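Local coordinates for hypothetical protein AF1796 (Archaeoglobus fulgidus, PDB 1VIM) that is of unknown function but probably binds a carbohydrate derivative and may act as an isomerase, at residues G38-L43 / V136-K141; S49-G54 / P85-Q90; I53-S58 / T103-I108. All coordinates share one frame; numbering follows the deposited sequence. Where two conformers were deposited one is given.

Contact 1: G38-L43 / V136-K141; sequences GEMIKL and VVMVVK
V136 points its side chain straight at helix 34-46 and places its two methyls against three residues of that helix. Its CG2 lies 3.7 Å from L43 CD1 and 3.9 Å from E39 CB, so the methyl sits between two side chains one helical turn apart, while CG1 rests against the backbone at M40, 4.1 Å from M40 N. The V136 and L43 side chains run in opposite directions and slide past one another, branch alongside branch. E39 makes its closest approach with CB; CG is anti to the carbonyl carbon (chi1 -69°), and the extended remainder carries the carboxylate onward.

The second meeting is between two methionines. M40 keeps CG anti to its own N (chi1 177°) and stays fully extended, which brings SD 3.9 Å from M138 CG. M138 is bent at chi2 and chi3, and the two chains cross at about a right angle, sulfur over methylene. No hydrogen bond passes between 38-43 and 136-141; the contact is apolar van der Waals packing. M40 also touches L173 of helix 160-181 and V120 and V122 of strand 118-123, and M138 reaches F169, so the methionine pair lies in a buried layer between helices and sheet.

The segment axes come within 8.7 Å, with their directions 129° apart. V136 and M138 both turn to the helix, whereas V137 between them turns away. This is a helix laid on one face of the outermost strand, within this chain, of a parallel sheet, as in the layered alpha-beta core of an SIS domain.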
loop_
_atom_site.group_PDB
_atom_site.type_symbol
_atom_site.label_atom_id
_atom_site.label_comp_id
_atom_site.label_asym_id
_atom_site.label_seq_id
_atom_site.Cartn_x
_atom_site.Cartn_y
_atom_site.Cartn_z
ATOM N N GLY A 38 27.231 12.379 -9.151
ATOM C CA GLY A 38 27.126 12.609 -10.582
ATOM C C GLY A 38 26.794 11.355 -11.380
ATOM O O GLY A 38 25.988 11.411 -12.330
ATOM N N GLU A 39 27.419 10.224 -11.021
ATOM C CA GLU A 39 27.180 8.943 -11.711
ATOM C C GLU A 39 25.733 8.487 -11.499
ATOM O O GLU A 39 25.081 7.966 -12.415
ATOM C CB GLU A 39 28.143 7.852 -11.220
ATOM C CG GLU A 39 29.591 8.086 -11.624
ATOM C CD GLU A 39 30.563 7.252 -10.812
ATOM O OE1 GLU A 39 30.112 6.409 -9.994
ATOM O OE2 GLU A 39 31.793 7.444 -10.991
ATOM N N MET A 40 25.237 8.666 -10.278
ATOM C CA MET A 40 23.838 8.326 -9.983
ATOM C C MET A 40 22.867 9.174 -10.801
ATOM O O MET A 40 21.925 8.650 -11.406
ATOM C CB MET A 40 23.552 8.471 -8.479
ATOM C CG MET A 40 22.099 8.212 -8.104
ATOM S SD MET A 40 21.908 8.137 -6.314
ATOM C CE MET A 40 20.150 7.717 -6.182
ATOM N N ILE A 41 23.106 10.490 -10.846
ATOM C CA ILE A 41 22.276 11.370 -11.676
ATOM C C ILE A 41 22.319 10.946 -13.141
ATOM O O ILE A 41 21.292 10.881 -13.811
ATOM C CB ILE A 41 22.703 12.848 -11.525
ATOM C CG1 ILE A 41 22.333 13.316 -10.122
ATOM C CG2 ILE A 41 21.997 13.752 -12.566
ATOM C CD1 ILE A 41 22.888 14.690 -9.756
ATOM N N LYS A 42 23.522 10.652 -13.646
ATOM C CA LYS A 42 23.671 10.219 -15.024
ATOM C C LYS A 42 22.842 8.960 -15.345
ATOM O O LYS A 42 22.167 8.911 -16.387
ATOM C CB LYS A 42 25.147 9.981 -15.360
ATOM C CG LYS A 42 25.391 9.537 -16.792
ATOM N N LEU A 43 22.868 7.955 -14.456
ATOM C CA LEU A 43 22.063 6.747 -14.693
ATOM C C LEU A 43 20.565 7.035 -14.632
ATOM O O LEU A 43 19.784 6.513 -15.441
ATOM C CB LEU A 43 22.411 5.610 -13.728
ATOM C CG LEU A 43 23.759 4.906 -13.869
ATOM C CD1 LEU A 43 23.740 3.618 -13.062
ATOM C CD2 LEU A 43 24.052 4.590 -15.323
ATOM N N VAL A 136 26.402 1.624 -9.545
ATOM C CA VAL A 136 26.788 2.798 -8.778
ATOM C C VAL A 136 26.434 2.489 -7.335
ATOM O O VAL A 136 25.298 2.072 -7.029
ATOM C CB VAL A 136 26.018 4.070 -9.227
ATOM C CG1 VAL A 136 26.300 5.225 -8.311
ATOM C CG2 VAL A 136 26.378 4.435 -10.672
ATOM N N VAL A 137 27.417 2.642 -6.460
ATOM C CA VAL A 137 27.249 2.412 -5.030
ATOM C C VAL A 137 27.282 3.781 -4.364
ATOM O O VAL A 137 28.346 4.415 -4.283
ATOM C CB VAL A 137 28.367 1.507 -4.482
ATOM C CG1 VAL A 137 28.228 1.313 -2.976
ATOM C CG2 VAL A 137 28.392 0.184 -5.249
ATOM N N MET A 138 26.110 4.255 -3.941
ATOM C CA MET A 138 25.978 5.555 -3.330
ATOM C C MET A 138 25.990 5.375 -1.822
ATOM O O MET A 138 24.996 4.938 -1.223
ATOM C CB MET A 138 24.698 6.221 -3.854
ATOM C CG MET A 138 24.455 7.627 -3.378
ATOM S SD MET A 138 25.636 8.820 -4.107
ATOM C CE MET A 138 26.417 9.367 -2.666
ATOM N N VAL A 139 27.151 5.628 -1.217
ATOM C CA VAL A 139 27.328 5.325 0.191
ATOM C C VAL A 139 26.790 6.444 1.043
ATOM O O VAL A 139 27.201 7.597 0.930
ATOM C CB VAL A 139 28.799 5.069 0.521
ATOM C CG1 VAL A 139 28.942 4.749 2.000
ATOM C CG2 VAL A 139 29.324 3.914 -0.327
ATOM N N VAL A 140 25.811 6.096 1.864
ATOM C CA VAL A 140 25.231 6.994 2.843
ATOM C C VAL A 140 25.273 6.229 4.143
ATOM O O VAL A 140 24.558 5.252 4.303
ATOM C CB VAL A 140 23.760 7.377 2.474
ATOM C CG1 VAL A 140 23.188 8.295 3.496
ATOM C CG2 VAL A 140 23.716 8.044 1.061
ATOM N N LYS A 141 26.158 6.631 5.048
ATOM C CA LYS A 141 26.354 5.887 6.315
ATOM C C LYS A 141 25.228 6.079 7.296
ATOM O O LYS A 141 24.658 7.165 7.384
ATOM C CB LYS A 141 27.606 6.387 7.043
ATOM C CG LYS A 141 28.857 6.404 6.229
ATOM C CD LYS A 141 29.247 4.991 5.816
ATOM C CE LYS A 141 29.838 4.206 6.967
ATOM N NZ LYS A 141 29.705 2.725 6.777
#

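Contact 2: S49-G54 / P85-Q90; sequences SIFVIG and PRITDQ. With FMT (formic acid), chain G.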
loop_
_atom_site.group_PDB
_atom_site.type_symbol
_atom_site.label_atom_id
_atom_site.label_comp_id
_atom_site.label_asym_id
_atom_site.label_seq_id
_atom_site.Cartn_x
_atom_site.Cartn_y
_atom_site.Cartn_z
ATOM N N SER A 49 13.395 4.077 -17.889
ATOM C CA SER A 49 12.558 4.368 -16.733
ATOM C C SER A 49 13.269 3.917 -15.479
ATOM O O SER A 49 14.228 3.153 -15.546
ATOM C CB SER A 49 11.187 3.715 -16.813
ATOM O OG SER A 49 10.595 3.723 -18.083
ATOM N N ILE A 50 12.823 4.456 -14.346
ATOM C CA ILE A 50 13.453 4.241 -13.059
ATOM C C ILE A 50 12.491 3.432 -12.210
ATOM O O ILE A 50 11.297 3.734 -12.135
ATOM C CB ILE A 50 13.775 5.592 -12.363
ATOM C CG1 ILE A 50 14.664 6.448 -13.279
ATOM C CG2 ILE A 50 14.427 5.354 -10.994
ATOM C CD1 ILE A 50 14.121 7.831 -13.525
ATOM N N PHE A 51 13.036 2.397 -11.578
ATOM C CA PHE A 51 12.276 1.595 -10.641
ATOM C C PHE A 51 12.926 1.752 -9.283
ATOM O O PHE A 51 14.176 1.805 -9.206
ATOM C CB PHE A 51 12.319 0.121 -11.048
ATOM C CG PHE A 51 11.552 -0.207 -12.315
ATOM C CD1 PHE A 51 11.955 0.270 -13.568
ATOM C CD2 PHE A 51 10.441 -1.048 -12.266
ATOM C CE1 PHE A 51 11.235 -0.047 -14.719
ATOM C CE2 PHE A 51 9.747 -1.394 -13.412
ATOM C CZ PHE A 51 10.121 -0.886 -14.626
ATOM N N VAL A 52 12.130 1.810 -8.211
ATOM C CA VAL A 52 12.707 1.949 -6.867
ATOM C C VAL A 52 12.235 0.834 -5.954
ATOM O O VAL A 52 11.108 0.314 -6.111
ATOM C CB VAL A 52 12.406 3.306 -6.211
ATOM C CG1 VAL A 52 12.787 4.440 -7.148
ATOM C CG2 VAL A 52 10.949 3.372 -5.766
ATOM N N ILE A 53 13.081 0.456 -4.990
ATOM C CA ILE A 53 12.683 -0.568 -4.019
ATOM C C ILE A 53 13.370 -0.354 -2.691
ATOM O O ILE A 53 14.557 -0.017 -2.649
ATOM C CB ILE A 53 12.953 -2.008 -4.539
ATOM C CG1 ILE A 53 12.435 -3.052 -3.528
ATOM C CG2 ILE A 53 14.454 -2.235 -4.810
ATOM C CD1 ILE A 53 12.466 -4.454 -4.047
ATOM N N GLY A 54 12.620 -0.557 -1.606
ATOM C CA GLY A 54 13.180 -0.784 -0.281
ATOM C C GLY A 54 12.189 -1.587 0.518
ATOM O O GLY A 54 11.019 -1.665 0.133
ATOM N N PRO A 85 5.186 -1.699 -14.655
ATOM C CA PRO A 85 5.302 -2.656 -15.752
ATOM C C PRO A 85 6.596 -3.474 -15.663
ATOM O O PRO A 85 7.398 -3.290 -14.741
ATOM C CB PRO A 85 5.346 -1.730 -16.967
ATOM C CG PRO A 85 6.217 -0.559 -16.484
ATOM C CD PRO A 85 5.717 -0.368 -15.015
ATOM N N ARG A 86 6.762 -4.372 -16.639
ATOM C CA ARG A 86 7.975 -5.171 -16.763
ATOM C C ARG A 86 9.249 -4.318 -16.740
ATOM O O ARG A 86 9.408 -3.391 -17.545
ATOM C CB ARG A 86 7.892 -5.908 -18.113
ATOM C CG ARG A 86 9.103 -6.717 -18.421
ATOM C CD ARG A 86 9.090 -7.338 -19.820
ATOM N NE ARG A 86 8.115 -8.423 -19.897
ATOM C CZ ARG A 86 8.361 -9.686 -19.544
ATOM N NH1 ARG A 86 9.543 -10.041 -19.069
ATOM N NH2 ARG A 86 7.402 -10.595 -19.646
ATOM N N ILE A 87 10.178 -4.649 -15.865
ATOM C CA ILE A 87 11.487 -3.995 -15.927
ATOM C C ILE A 87 12.325 -4.598 -17.083
ATOM O O ILE A 87 12.208 -5.786 -17.403
ATOM C CB ILE A 87 12.221 -4.107 -14.567
ATOM C CG1 ILE A 87 13.373 -3.091 -14.487
ATOM C CG2 ILE A 87 12.686 -5.565 -14.305
ATOM C CD1 ILE A 87 14.022 -2.994 -13.093
ATOM N N THR A 88 13.150 -3.771 -17.712
ATOM C CA THR A 88 13.908 -4.209 -18.883
ATOM C C THR A 88 15.370 -3.826 -18.756
ATOM O O THR A 88 15.764 -3.067 -17.858
ATOM C CB THR A 88 13.366 -3.539 -20.185
ATOM O OG1 THR A 88 13.727 -2.144 -20.200
ATOM C CG2 THR A 88 11.847 -3.662 -20.299
ATOM N N ASP A 89 16.155 -4.274 -19.739
ATOM C CA ASP A 89 17.581 -3.972 -19.772
ATOM C C ASP A 89 17.924 -2.508 -20.132
ATOM O O ASP A 89 19.120 -2.170 -20.197
ATOM C CB ASP A 89 18.335 -4.982 -20.658
ATOM C CG ASP A 89 17.950 -4.917 -22.121
ATOM O OD1 ASP A 89 17.326 -3.930 -22.566
ATOM O OD2 ASP A 89 18.282 -5.849 -22.903
ATOM N N GLN A 90 16.922 -1.650 -20.341
ATOM C CA GLN A 90 17.178 -0.225 -20.521
ATOM C C GLN A 90 16.863 0.594 -19.276
ATOM O O GLN A 90 16.994 1.829 -19.293
ATOM C CB GLN A 90 16.348 0.325 -21.672
ATOM C CG GLN A 90 16.713 -0.300 -23.020
ATOM C CD GLN A 90 16.228 0.546 -24.167
ATOM O OE1 GLN A 90 15.351 1.396 -24.003
ATOM N NE2 GLN A 90 16.837 0.351 -25.334
HETATM C C FMT G . 8.930 -5.662 -12.717
HETATM O O1 FMT G . 9.221 -6.356 -13.693
HETATM O O2 FMT G . 8.533 -6.089 -11.621
#
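F51, on strand 50-53 of the parallel SIS-domain sheet, packs its ring against the loop 85-90 that leads into strand 92-96.

The apolar contacts centre on I87. Its CG1 stands over the middle of one face of the F51 ring, 3.7 Å from the centroid and 11° off the normal, a CH-pi contact. With CG1 anti to the backbone N, the I87 chain continues across the face and puts CD1 3.8 Å from F51 CG. P85 adds a looser touch from its CG at F51 CZ. Y77 of strand 76-78 also meets the F51 ring, with the planes inclined at about 50°. Replacing F51 with an alanine is likely to strip I87 CG1 and CD1 of the face they lie on and open a gap between strand and loop.

Polar atoms border the ring too. P85 O lies at the edge, in the ring plane, 3.3 Å from F51 CE2.

No hydrogen bond joins the two segments. Within the loop, T88 OG1 accepts from Q90 N in an ST turn. R86 reaches the second subunit, NE bonding to A190 O and NH2 to E189 O of that chain. A formic acid molecule, probably from the crystallisation liquor, is held by V194 N and L195 N of the second subunit and by I87 N, which reaches FMT O1 at 2.9 Å with an N-H...O angle of 164°.

Contact 3: I53-S58 / T103-I108; sequences IGAGRS and TSVVNI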
loop_
_atom_site.group_PDB
_atom_site.type_symbol
_atom_site.label_atom_id
_atom_site.label_comp_id
_atom_site.label_asym_id
_atom_site.label_seq_id
_atom_site.Cartn_x
_atom_site.Cartn_y
_atom_site.Cartn_z
ATOM N N ILE A 53 13.081 0.456 -4.990
ATOM C CA ILE A 53 12.683 -0.568 -4.019
ATOM C C ILE A 53 13.370 -0.354 -2.691
ATOM O O ILE A 53 14.557 -0.017 -2.649
ATOM C CB ILE A 53 12.953 -2.008 -4.539
ATOM C CG1 ILE A 53 12.435 -3.052 -3.528
ATOM C CG2 ILE A 53 14.454 -2.235 -4.810
ATOM C CD1 ILE A 53 12.466 -4.454 -4.047
ATOM N N GLY A 54 12.620 -0.557 -1.606
ATOM C CA GLY A 54 13.180 -0.784 -0.281
ATOM C C GLY A 54 12.189 -1.587 0.518
ATOM O O GLY A 54 11.019 -1.665 0.133
ATOM N N ALA A 55 12.664 -2.204 1.593
ATOM C CA ALA A 55 11.782 -2.951 2.479
ATOM C C ALA A 55 11.462 -2.120 3.701
ATOM O O ALA A 55 12.267 -1.324 4.145
ATOM C CB ALA A 55 12.451 -4.230 2.920
ATOM N N GLY A 56 10.271 -2.293 4.251
ATOM C CA GLY A 56 9.930 -1.614 5.504
ATOM C C GLY A 56 10.081 -0.104 5.409
ATOM O O GLY A 56 9.651 0.539 4.449
ATOM N N ARG A 57 10.709 0.491 6.422
ATOM C CA ARG A 57 10.925 1.936 6.415
ATOM C C ARG A 57 11.763 2.429 5.235
ATOM O O ARG A 57 11.494 3.515 4.700
ATOM C CB ARG A 57 11.470 2.414 7.755
ATOM C CG ARG A 57 10.335 2.585 8.780
ATOM C CD ARG A 57 10.761 2.677 10.230
ATOM N NE ARG A 57 11.753 3.718 10.419
ATOM C CZ ARG A 57 11.641 4.768 11.244
ATOM N NH1 ARG A 57 10.520 5.013 11.919
ATOM N NH2 ARG A 57 12.665 5.607 11.347
ATOM N N SER A 58 12.718 1.634 4.759
ATOM C CA SER A 58 13.447 2.030 3.549
ATOM C C SER A 58 12.551 2.018 2.320
ATOM O O SER A 58 12.828 2.746 1.358
ATOM C CB SER A 58 14.671 1.155 3.340
ATOM O OG SER A 58 15.684 1.556 4.270
ATOM N N THR A 103 16.977 -8.926 2.605
ATOM C CA THR A 103 16.821 -10.102 1.755
ATOM C C THR A 103 15.959 -9.836 0.526
ATOM O O THR A 103 16.344 -10.159 -0.613
ATOM C CB THR A 103 16.228 -11.254 2.573
ATOM O OG1 THR A 103 17.046 -11.437 3.737
ATOM C CG2 THR A 103 16.300 -12.563 1.792
ATOM N N SER A 104 14.811 -9.208 0.736
ATOM C CA SER A 104 13.909 -8.989 -0.389
ATOM C C SER A 104 14.536 -8.068 -1.441
ATOM O O SER A 104 14.395 -8.307 -2.641
ATOM C CB SER A 104 12.581 -8.451 0.114
ATOM O OG SER A 104 12.793 -7.230 0.767
ATOM N N VAL A 105 15.270 -7.063 -0.977
ATOM C CA VAL A 105 15.876 -6.077 -1.868
ATOM C C VAL A 105 17.034 -6.713 -2.643
ATOM O O VAL A 105 17.159 -6.521 -3.858
ATOM C CB VAL A 105 16.316 -4.841 -1.069
ATOM C CG1 VAL A 105 17.129 -3.860 -1.922
ATOM C CG2 VAL A 105 15.099 -4.154 -0.466
ATOM N N VAL A 106 17.844 -7.524 -1.965
ATOM C CA VAL A 106 18.913 -8.243 -2.655
ATOM C C VAL A 106 18.356 -9.215 -3.703
ATOM O O VAL A 106 18.832 -9.253 -4.847
ATOM C CB VAL A 106 19.795 -8.965 -1.623
ATOM C CG1 VAL A 106 20.740 -9.982 -2.276
ATOM C CG2 VAL A 106 20.611 -7.934 -0.813
ATOM N N ASN A 107 17.321 -9.972 -3.334
ATOM C CA ASN A 107 16.772 -10.957 -4.270
ATOM C C ASN A 107 16.170 -10.284 -5.513
ATOM O O ASN A 107 16.398 -10.734 -6.652
ATOM C CB ASN A 107 15.734 -11.844 -3.575
ATOM C CG ASN A 107 16.358 -12.784 -2.558
ATOM O OD1 ASN A 107 17.578 -12.981 -2.535
ATOM N ND2 ASN A 107 15.505 -13.388 -1.723
ATOM N N ILE A 108 15.406 -9.213 -5.303
ATOM C CA ILE A 108 14.807 -8.472 -6.414
ATOM C C ILE A 108 15.898 -7.853 -7.281
ATOM O O ILE A 108 15.803 -7.892 -8.519
ATOM C CB ILE A 108 13.894 -7.355 -5.867
ATOM C CG1 ILE A 108 12.604 -7.940 -5.277
ATOM C CG2 ILE A 108 13.610 -6.288 -6.922
ATOM C CD1 ILE A 108 11.616 -8.512 -6.254
#
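The strand-turn-helix element of the SIS fold that leads from strand 50-53 into helix 56-71 packs its glycine-rich turn here against the first turns of helix 103-115.

Two side chains of the helix do most of the work. V105 holds CG2 anti to its carbonyl carbon, with CG1 anti to the backbone N (chi1 172°), and the CG2 methyl presses against the main chain of the turn, 3.7 Å from A55 N and 3.9 Å from G54 CA. The same methyl lies 4.2 Å from I53 CG1, so it follows the chain from I53 into the turn. G54 has no side chain, and a CB modelled there would point away from V105 and run into S58 O; the need for glycine therefore comes from the turn's own backbone.

I108, one turn further along, receives the end of I53. In the modelled conformer, one of two deposited, the I53 chain is extended, with CG1 anti to the backbone N (chi1 -176°) and chi2 at 171°, which brings CD1 to 3.6 Å from I108 CG2. That methyl is also close to I108 CB and CG1, and it rests over the branch point while the two chains cross at a slant. At the other end A55 CB meets S104 OG at 3.7 Å, a plain van der Waals touch; the hydroxyl has a weak hydrogen bond to E196 O of the third subunit.

Strand 92-96 runs beside I53, with backbone hydrogen bonds from I53 to V94 and I96. Helix 129-133 touches V105 through L130, and on the far side of the turn R57 forms a salt bridge to E163 of helix 160-181.

Overall arrangement
The three contacts sit on one parallel sheet. Contact 1 belongs to strand 136-139, outermost within this chain, whereas contacts 2 and 3 share I53 and G54, where the chain leaves strand 50-53 for the turn. Contact 2 lies along that strand and contact 3 where it gives way to helix 56-71; their centres are 14 Å apart. Contact 1 is about 17 Å from contact 2 and 18 Å from contact 3, centre to centre, and touches neither, although helix 34-46 is followed in the chain by strand 50-53. Contacts 2 and 3 both border other subunits, and the formic acid lies at contact 2.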